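Local coordinates for uncharacterized protein (Escherichia coli O157:H7, PDB 4R29) that probably methylates a zinc-finger cysteine of the host proteins TAB2 and TAB3, using S-adenosylmethionine, and so blocks NF-kappaB activation, at residues M109-V114 with N162-L167; F136-E139 with Y145-V148. The protein carries 1 engineered substitution. One frame throughout, in Å; residues are numbered along the deposited sequence.

Contact 1: residues M109-V114 with N162-L167. With SAM (S-adenosylmethionine), chain E.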
ATOM      1  N   MET A 109       2.917   9.629   3.886  1.00 17.50           N
ATOM      2  CA  MET A 109       2.713   8.222   3.519  1.00 18.85           C
ATOM      3  C   MET A 109       1.273   7.783   3.277  1.00 15.99           C
ATOM      4  O   MET A 109       0.315   8.444   3.682  1.00 15.39           O
ATOM      5  CB  MET A 109       3.489   7.227   4.409  1.00 21.14           C
ATOM      6  CG  MET A 109       2.805   6.660   5.595  1.00 22.46           C
ATOM      7  SD  MET A 109       1.518   5.377   5.421  1.00 18.22           S
ATOM      8  CE  MET A 109       0.886   5.628   7.082  1.00 16.56           C
ATOM      9  N   GLY A 110       1.165   6.698   2.522  1.00 17.00           N
ATOM     10  CA  GLY A 110      -0.104   6.095   2.160  1.00 18.86           C
ATOM     11  C   GLY A 110       0.117   4.598   2.042  1.00 16.89           C
ATOM     12  O   GLY A 110       1.257   4.134   1.997  1.00 17.85           O
ATOM     13  N   GLN A 111      -0.966   3.844   1.994  1.00 15.93           N
ATOM     14  CA  GLN A 111      -0.884   2.392   1.929  1.00 18.15           C
ATOM     15  C   GLN A 111      -1.984   1.930   0.973  1.00 18.09           C
ATOM     16  O   GLN A 111      -3.082   2.465   0.987  1.00 19.65           O
ATOM     17  CB  GLN A 111      -1.049   1.780   3.334  1.00 16.03           C
ATOM     18  CG  GLN A 111      -1.158   0.244   3.358  1.00 18.40           C
ATOM     19  CD  GLN A 111      -2.581  -0.249   3.120  1.00 20.95           C
ATOM     20  OE1 GLN A 111      -3.523   0.243   3.731  1.00 24.73           O
ATOM     21  NE2 GLN A 111      -2.739  -1.215   2.231  1.00 18.88           N
ATOM     22  N   PHE A 112      -1.670   0.973   0.114  1.00 19.69           N
ATOM     23  CA  PHE A 112      -2.653   0.413  -0.807  1.00 19.03           C
ATOM     24  C   PHE A 112      -2.306  -1.052  -1.080  1.00 17.46           C
ATOM     25  O   PHE A 112      -1.363  -1.570  -0.514  1.00 21.96           O
ATOM     26  CB  PHE A 112      -2.755   1.253  -2.094  1.00 17.07           C
ATOM     27  CG  PHE A 112      -1.472   1.325  -2.901  1.00 19.80           C
ATOM     28  CD1 PHE A 112      -0.487   2.272  -2.599  1.00 19.36           C
ATOM     29  CD2 PHE A 112      -1.262   0.466  -3.983  1.00 20.60           C
ATOM     30  CE1 PHE A 112       0.685   2.360  -3.353  1.00 17.12           C
ATOM     31  CE2 PHE A 112      -0.089   0.543  -4.748  1.00 19.72           C
ATOM     32  CZ  PHE A 112       0.889   1.491  -4.424  1.00 17.38           C
ATOM     33  N   SER A 113      -3.057  -1.717  -1.945  1.00 22.37           N
ATOM     34  CA  SER A 113      -2.836  -3.138  -2.214  1.00 20.78           C
ATOM     35  C   SER A 113      -2.708  -3.402  -3.692  1.00 22.95           C
ATOM     36  O   SER A 113      -3.271  -2.684  -4.518  1.00 21.23           O
ATOM     37  CB  SER A 113      -4.014  -3.959  -1.684  1.00 21.22           C
ATOM     38  OG  SER A 113      -3.932  -4.038  -0.277  1.00 35.71           O
ATOM     39  N   VAL A 114      -1.973  -4.445  -4.039  1.00 24.64           N
ATOM     40  CA  VAL A 114      -1.931  -4.868  -5.429  1.00 29.94           C
ATOM     41  C   VAL A 114      -2.262  -6.352  -5.508  1.00 28.32           C
ATOM     42  O   VAL A 114      -1.927  -7.109  -4.600  1.00 26.71           O
ATOM     43  CB  VAL A 114      -0.570  -4.552  -6.097  1.00 26.36           C
ATOM     44  CG1 VAL A 114      -0.347  -3.054  -6.154  1.00 25.61           C
ATOM     45  CG2 VAL A 114       0.572  -5.234  -5.350  1.00 25.71           C
ATOM     46  N   ASN A 162       6.861   3.000   9.147  1.00 23.03           N
ATOM     47  CA  ASN A 162       7.185   2.049  10.202  1.00 23.86           C
ATOM     48  C   ASN A 162       6.049   1.936  11.215  1.00 22.94           C
ATOM     49  O   ASN A 162       5.654   0.838  11.602  1.00 24.63           O
ATOM     50  CB  ASN A 162       8.493   2.444  10.898  1.00 27.13           C
ATOM     51  CG  ASN A 162       9.721   2.048  10.100  1.00 29.07           C
ATOM     52  OD1 ASN A 162       9.692   1.091   9.319  1.00 32.29           O
ATOM     53  ND2 ASN A 162      10.804   2.784  10.288  1.00 32.22           N
ATOM     54  N   ARG A 163       5.522   3.080  11.633  1.00 20.66           N
ATOM     55  CA  ARG A 163       4.419   3.114  12.573  1.00 20.64           C
ATOM     56  C   ARG A 163       3.189   2.378  12.018  1.00 21.17           C
ATOM     57  O   ARG A 163       2.468   1.705  12.749  1.00 23.98           O
ATOM     58  CB  ARG A 163       4.079   4.554  12.925  1.00 20.08           C
ATOM     59  CG  ARG A 163       2.967   4.709  13.958  1.00 22.10           C
ATOM     60  CD  ARG A 163       3.481   4.272  15.307  1.00 26.99           C
ATOM     61  NE  ARG A 163       2.527   4.506  16.387  1.00 35.57           N
ATOM     62  CZ  ARG A 163       2.440   3.733  17.469  1.00 37.50           C
ATOM     63  NH1 ARG A 163       3.237   2.675  17.603  1.00 35.21           N
ATOM     64  NH2 ARG A 163       1.554   4.010  18.411  1.00 40.89           N
ATOM     65  N   PHE A 164       2.958   2.484  10.724  1.00 19.37           N
ATOM     66  CA  PHE A 164       1.870   1.735  10.131  1.00 21.17           C
ATOM     67  C   PHE A 164       2.073   0.233  10.295  1.00 20.56           C
ATOM     68  O   PHE A 164       1.145  -0.489  10.636  1.00 21.20           O
ATOM     69  CB  PHE A 164       1.706   2.073   8.652  1.00 19.09           C
ATOM     70  CG  PHE A 164       0.829   1.109   7.915  1.00 21.16           C
ATOM     71  CD1 PHE A 164      -0.548   1.199   8.010  1.00 20.17           C
ATOM     72  CD2 PHE A 164       1.383   0.088   7.151  1.00 20.84           C
ATOM     73  CE1 PHE A 164      -1.373   0.303   7.338  1.00 22.62           C
ATOM     74  CE2 PHE A 164       0.570  -0.812   6.470  1.00 23.15           C
ATOM     75  CZ  PHE A 164      -0.813  -0.706   6.567  1.00 23.11           C
ATOM     76  N   ILE A 165       3.286  -0.235  10.033  1.00 20.58           N
ATOM     77  CA  ILE A 165       3.583  -1.657  10.109  1.00 21.61           C
ATOM     78  C   ILE A 165       3.370  -2.210  11.531  1.00 23.18           C
ATOM     79  O   ILE A 165       2.851  -3.322  11.713  1.00 19.76           O
ATOM     80  CB  ILE A 165       5.000  -1.941   9.585  1.00 23.06           C
ATOM     81  CG1 ILE A 165       5.075  -1.600   8.091  1.00 21.20           C
ATOM     82  CG2 ILE A 165       5.391  -3.401   9.820  1.00 18.81           C
ATOM     83  CD1 ILE A 165       6.494  -1.666   7.526  1.00 24.20           C
ATOM     84  N   GLU A 166       3.752  -1.417  12.527  1.00 22.08           N
ATOM     85  CA  GLU A 166       3.466  -1.751  13.924  1.00 24.34           C
ATOM     86  C   GLU A 166       1.975  -1.839  14.190  1.00 24.32           C
ATOM     87  O   GLU A 166       1.515  -2.799  14.808  1.00 20.54           O
ATOM     88  CB  GLU A 166       4.050  -0.707  14.866  1.00 23.75           C
ATOM     89  CG  GLU A 166       5.547  -0.660  14.868  1.00 27.30           C
ATOM     90  CD  GLU A 166       6.060   0.540  15.638  1.00 36.12           C
ATOM     91  OE1 GLU A 166       7.241   0.906  15.447  1.00 43.70           O
ATOM     92  OE2 GLU A 166       5.276   1.119  16.425  1.00 35.47           O
ATOM     93  N   LEU A 167       1.222  -0.826  13.755  1.00 18.68           N
ATOM     94  CA  LEU A 167      -0.211  -0.852  13.976  1.00 19.57           C
ATOM     95  C   LEU A 167      -0.815  -2.006  13.188  1.00 20.24           C
ATOM     96  O   LEU A 167      -1.651  -2.737  13.688  1.00 22.28           O
ATOM     97  CB  LEU A 167      -0.860   0.489  13.609  1.00 22.37           C
ATOM     98  CG  LEU A 167      -0.375   1.699  14.421  1.00 22.14           C
ATOM     99  CD1 LEU A 167      -0.985   3.005  13.947  1.00 19.76           C
ATOM    100  CD2 LEU A 167      -0.668   1.485  15.905  1.00 25.97           C
TER
HETATM  101  N   SAM E 301      -5.397   3.720   1.101  1.00 21.51           N
HETATM  102  CA  SAM E 301      -5.519   4.413   2.384  1.00 25.67           C
HETATM  103  C   SAM E 301      -4.480   5.520   2.528  1.00 22.86           C
HETATM  104  O   SAM E 301      -4.675   6.436   3.335  1.00 21.16           O
HETATM  105  OXT SAM E 301      -3.429   5.494   1.864  1.00 19.90           O
HETATM  106  CB  SAM E 301      -5.366   3.469   3.572  1.00 21.32           C
HETATM  107  CG  SAM E 301      -6.545   2.533   3.792  1.00 30.12           C
HETATM  108  SD  SAM E 301      -6.602   1.807   5.462  1.00 36.13           S
HETATM  109  CE  SAM E 301      -8.132   0.868   5.217  1.00 31.69           C
HETATM  110  C5' SAM E 301      -7.309   3.202   6.373  1.00 30.19           C
HETATM  111  C4' SAM E 301      -7.417   2.869   7.858  1.00 27.71           C
HETATM  112  O4' SAM E 301      -7.470   4.060   8.623  1.00 27.15           O
HETATM  113  C3' SAM E 301      -8.675   2.068   8.180  1.00 27.50           C
HETATM  114  O3' SAM E 301      -8.424   0.676   8.164  1.00 23.85           O
HETATM  115  C2' SAM E 301      -9.059   2.558   9.560  1.00 25.28           C
HETATM  116  O2' SAM E 301      -8.467   1.680  10.473  1.00 19.46           O
HETATM  117  C1' SAM E 301      -8.376   3.916   9.705  1.00 25.53           C
HETATM  118  N9  SAM E 301      -9.296   5.065   9.592  1.00 21.30           N
HETATM  119  C8  SAM E 301      -9.426   6.080  10.501  1.00 23.33           C
HETATM  120  N7  SAM E 301     -10.327   6.970  10.048  1.00 21.97           N
HETATM  121  C5  SAM E 301     -10.773   6.539   8.847  1.00 24.00           C
HETATM  122  C6  SAM E 301     -11.693   7.070   7.956  1.00 20.38           C
HETATM  123  N6  SAM E 301     -12.314   8.212   8.236  1.00 24.53           N
HETATM  124  N1  SAM E 301     -11.958   6.400   6.784  1.00 26.32           N
HETATM  125  C2  SAM E 301     -11.300   5.217   6.497  1.00 27.36           C
HETATM  126  N3  SAM E 301     -10.381   4.693   7.385  1.00 26.29           N
HETATM  127  C4  SAM E 301     -10.121   5.347   8.544  1.00 22.72           C
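The ring of Phe164 carries the Gln111 side chain on one face: CB sits 4.1 Å from ring atom CZ, and CG comes closer, 3.4 Å from Phe164 CZ, toward the rim. The Gln111 amide lies on the same side, shifted out beyond CZ, its plane within 9° of the ring plane. With CG anti to the backbone N (chi1 173°) and a bend at chi2, the methylene groups meet the ring while OE1 is left 3.7 Å from SAM CB. NE2 makes a weak, bent bond back to Phe112 O. At the root of the same phenylalanine, Met109 CE meets Phe164 CB at 4.0 Å, the two side chains crossing at about a right angle.

The backbone of Gln111 grips the ligand. Gln111 N donates to SAM OXT over 3.0 Å at a nearly straight 167°, and SAM N donates to Gln111 O at 2.6 Å. Gly110 CA closes to 3.4 Å from SAM OXT, the glycine having no side chain to obstruct the carboxylate. No hydrogen bond joins the two segments; Gly110, Phe112 and Val114 bond to strand 145-151, while Gln111 N and O turn to the cofactor's carboxylate and amino group.

Contact 2: residues F136-E139 with Y145-V148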
ATOM      1  N   PHE A 136       4.908  -6.111   1.245  1.00 27.49           N
ATOM      2  CA  PHE A 136       4.818  -7.429   1.874  1.00 28.33           C
ATOM      3  C   PHE A 136       3.482  -8.097   1.603  1.00 28.09           C
ATOM      4  O   PHE A 136       2.494  -7.421   1.321  1.00 27.06           O
ATOM      5  CB  PHE A 136       5.071  -7.354   3.378  1.00 25.64           C
ATOM      6  CG  PHE A 136       4.227  -6.342   4.083  1.00 28.37           C
ATOM      7  CD1 PHE A 136       4.619  -5.010   4.135  1.00 26.35           C
ATOM      8  CD2 PHE A 136       3.051  -6.714   4.700  1.00 27.58           C
ATOM      9  CE1 PHE A 136       3.851  -4.066   4.791  1.00 27.74           C
ATOM     10  CE2 PHE A 136       2.264  -5.763   5.360  1.00 32.79           C
ATOM     11  CZ  PHE A 136       2.671  -4.436   5.402  1.00 25.43           C
ATOM     12  N   PRO A 137       3.454  -9.437   1.689  1.00 29.14           N
ATOM     13  CA  PRO A 137       2.235 -10.214   1.443  1.00 31.35           C
ATOM     14  C   PRO A 137       1.095  -9.788   2.368  1.00 29.47           C
ATOM     15  O   PRO A 137       1.329  -9.490   3.530  1.00 27.90           O
ATOM     16  CB  PRO A 137       2.662 -11.655   1.783  1.00 31.12           C
ATOM     17  CG  PRO A 137       4.148 -11.673   1.607  1.00 29.26           C
ATOM     18  CD  PRO A 137       4.600 -10.298   2.047  1.00 29.15           C
ATOM     19  N   LYS A 138      -0.128  -9.762   1.856  1.00 30.44           N
ATOM     20  CA  LYS A 138      -1.256  -9.480   2.711  1.00 34.36           C
ATOM     21  C   LYS A 138      -1.513 -10.670   3.600  1.00 42.94           C
ATOM     22  O   LYS A 138      -1.556 -11.810   3.132  1.00 42.03           O
ATOM     23  CB  LYS A 138      -2.520  -9.170   1.919  1.00 36.10           C
ATOM     24  CG  LYS A 138      -3.716  -8.899   2.826  1.00 34.62           C
ATOM     25  CD  LYS A 138      -4.781  -8.046   2.134  1.00 39.81           C
ATOM     26  CE  LYS A 138      -6.075  -7.968   2.955  1.00 47.02           C
ATOM     27  NZ  LYS A 138      -5.835  -8.047   4.435  1.00 56.11           N
ATOM     28  N   GLU A 139      -1.657 -10.384   4.891  1.00 45.19           N
ATOM     29  CA  GLU A 139      -2.181 -11.328   5.869  1.00 47.69           C
ATOM     30  C   GLU A 139      -3.414 -12.041   5.305  1.00 47.05           C
ATOM     31  O   GLU A 139      -4.270 -11.412   4.682  1.00 45.48           O
ATOM     32  CB  GLU A 139      -2.570 -10.556   7.135  1.00 47.35           C
ATOM     33  CG  GLU A 139      -3.165 -11.399   8.242  1.00 53.02           C
ATOM     34  CD  GLU A 139      -2.143 -12.327   8.856  1.00 52.71           C
ATOM     35  OE1 GLU A 139      -1.007 -12.399   8.325  1.00 54.52           O
ATOM     36  OE2 GLU A 139      -2.475 -12.977   9.867  1.00 45.42           O
ATOM     37  N   TYR A 145      -0.634  -8.223  -2.102  1.00 28.29           N
ATOM     38  CA  TYR A 145       0.490  -7.599  -1.403  1.00 29.56           C
ATOM     39  C   TYR A 145       0.126  -6.200  -0.922  1.00 24.78           C
ATOM     40  O   TYR A 145      -0.539  -5.457  -1.625  1.00 24.35           O
ATOM     41  CB  TYR A 145       1.718  -7.539  -2.306  1.00 22.96           C
ATOM     42  CG  TYR A 145       2.317  -8.889  -2.536  1.00 28.01           C
ATOM     43  CD1 TYR A 145       1.782  -9.753  -3.486  1.00 28.23           C
ATOM     44  CD2 TYR A 145       3.399  -9.323  -1.780  1.00 30.82           C
ATOM     45  CE1 TYR A 145       2.318 -11.008  -3.682  1.00 31.41           C
ATOM     46  CE2 TYR A 145       3.948 -10.577  -1.977  1.00 31.45           C
ATOM     47  CZ  TYR A 145       3.403 -11.415  -2.928  1.00 32.01           C
ATOM     48  OH  TYR A 145       3.951 -12.666  -3.125  1.00 39.23           O
ATOM     49  N   ILE A 146       0.548  -5.862   0.289  1.00 28.46           N
ATOM     50  CA  ILE A 146       0.408  -4.507   0.810  1.00 23.83           C
ATOM     51  C   ILE A 146       1.579  -3.646   0.326  1.00 24.17           C
ATOM     52  O   ILE A 146       2.734  -4.080   0.352  1.00 22.35           O
ATOM     53  CB  ILE A 146       0.414  -4.501   2.360  1.00 25.27           C
ATOM     54  CG1 ILE A 146      -0.625  -5.471   2.911  1.00 24.99           C
ATOM     55  CG2 ILE A 146       0.193  -3.089   2.906  1.00 22.38           C
ATOM     56  CD1 ILE A 146      -2.009  -5.022   2.688  1.00 26.12           C
ATOM     57  N   VAL A 147       1.275  -2.422  -0.101  1.00 23.97           N
ATOM     58  CA  VAL A 147       2.305  -1.444  -0.422  1.00 17.34           C
ATOM     59  C   VAL A 147       2.189  -0.217   0.460  1.00 16.06           C
ATOM     60  O   VAL A 147       1.158   0.460   0.481  1.00 19.14           O
ATOM     61  CB  VAL A 147       2.239  -1.004  -1.896  1.00 18.90           C
ATOM     62  CG1 VAL A 147       3.446  -0.122  -2.238  1.00 15.56           C
ATOM     63  CG2 VAL A 147       2.149  -2.233  -2.817  1.00 16.17           C
ATOM     64  N   VAL A 148       3.252   0.064   1.199  1.00 17.61           N
ATOM     65  CA  VAL A 148       3.337   1.275   1.998  1.00 18.04           C
ATOM     66  C   VAL A 148       4.274   2.253   1.287  1.00 18.00           C
ATOM     67  O   VAL A 148       5.492   2.029   1.212  1.00 17.74           O
ATOM     68  CB  VAL A 148       3.872   0.982   3.429  1.00 20.44           C
ATOM     69  CG1 VAL A 148       3.902   2.251   4.279  1.00 15.76           C
ATOM     70  CG2 VAL A 148       3.025  -0.094   4.124  1.00 18.28           C
TER
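Phe136 lays one face of its ring over Ile146. The methine CB of Ile146 stands 4.0 Å from the centroid of the Phe136 ring and 21° off its normal, a CH-pi contact displaced toward the rim. Around the ring, Ile146 CG2 meets Phe136 CZ at 3.8 Å, and farther along Val148 CG2 approaches CE1. With chi1 at 52°, CG of Phe136 falls between its backbone N and carbonyl carbon, and this turns the ring across toward the neighbouring strand.

Beneath the side chains the same two residues form the hydrogen-bonded pair of the ladder. Ile146 N reaches Phe136 O at 2.7 Å, while Phe136 N gives its hydrogen to Ile146 O over 3.1 Å. Phe136 O also takes a CA-H contact from Tyr145.

One step on, Pro137 and Tyr145 make a non-hydrogen-bonded pair, their CA atoms 4.2 Å apart. A proline fits here without costing the ladder a bond, because a residue at such a position directs its backbone N away from the partner strand. The Tyr145 ring crosses the proline at a slant: Pro137 CG is 3.8 Å from Tyr145 CE2, and Tyr145 CD2 comes to 3.5 Å from Pro137 N. Lys138, already past the strand's end, touches Ile146 through CD, 4.1 Å from Ile146 CD1, before the tip of the lysine heads off. A backbone bond between Lys138 and Leu144 carries the pairing one step further toward the connecting loop.

On the other side of strand 145-151, Val114 and Phe112 bond to the backbones of Tyr145 and Val147. The arrangement is the loop end of an antiparallel beta hairpin, made by strands 131-137 and 145-151, in the central three-stranded sheet of this Rossmann-like methyltransferase.

Contact 1 and contact 2 lie about 8 Å apart, centre to centre, with strand 145-151 of contact 2 beside strand 109-114 of contact 1 in the sheet. Strand 145-151 is the middle one: it bonds to Phe136 in contact 2 and, through Val147 N to Phe112 O (2.8 Å) and Val114 N to Tyr145 O (3.0 Å), probably to the strand of contact 1. The side chains join too. Phe164 CD2 packs 3.4 Å from Val148 CG2, and Gln111 NE2 lies 3.5 Å from Ile146 CG2. The cofactor is held at contact 1; the Val148 side chain is about 8 Å from it, so the hairpin backs the site at second hand, through Ile146 against Gln111.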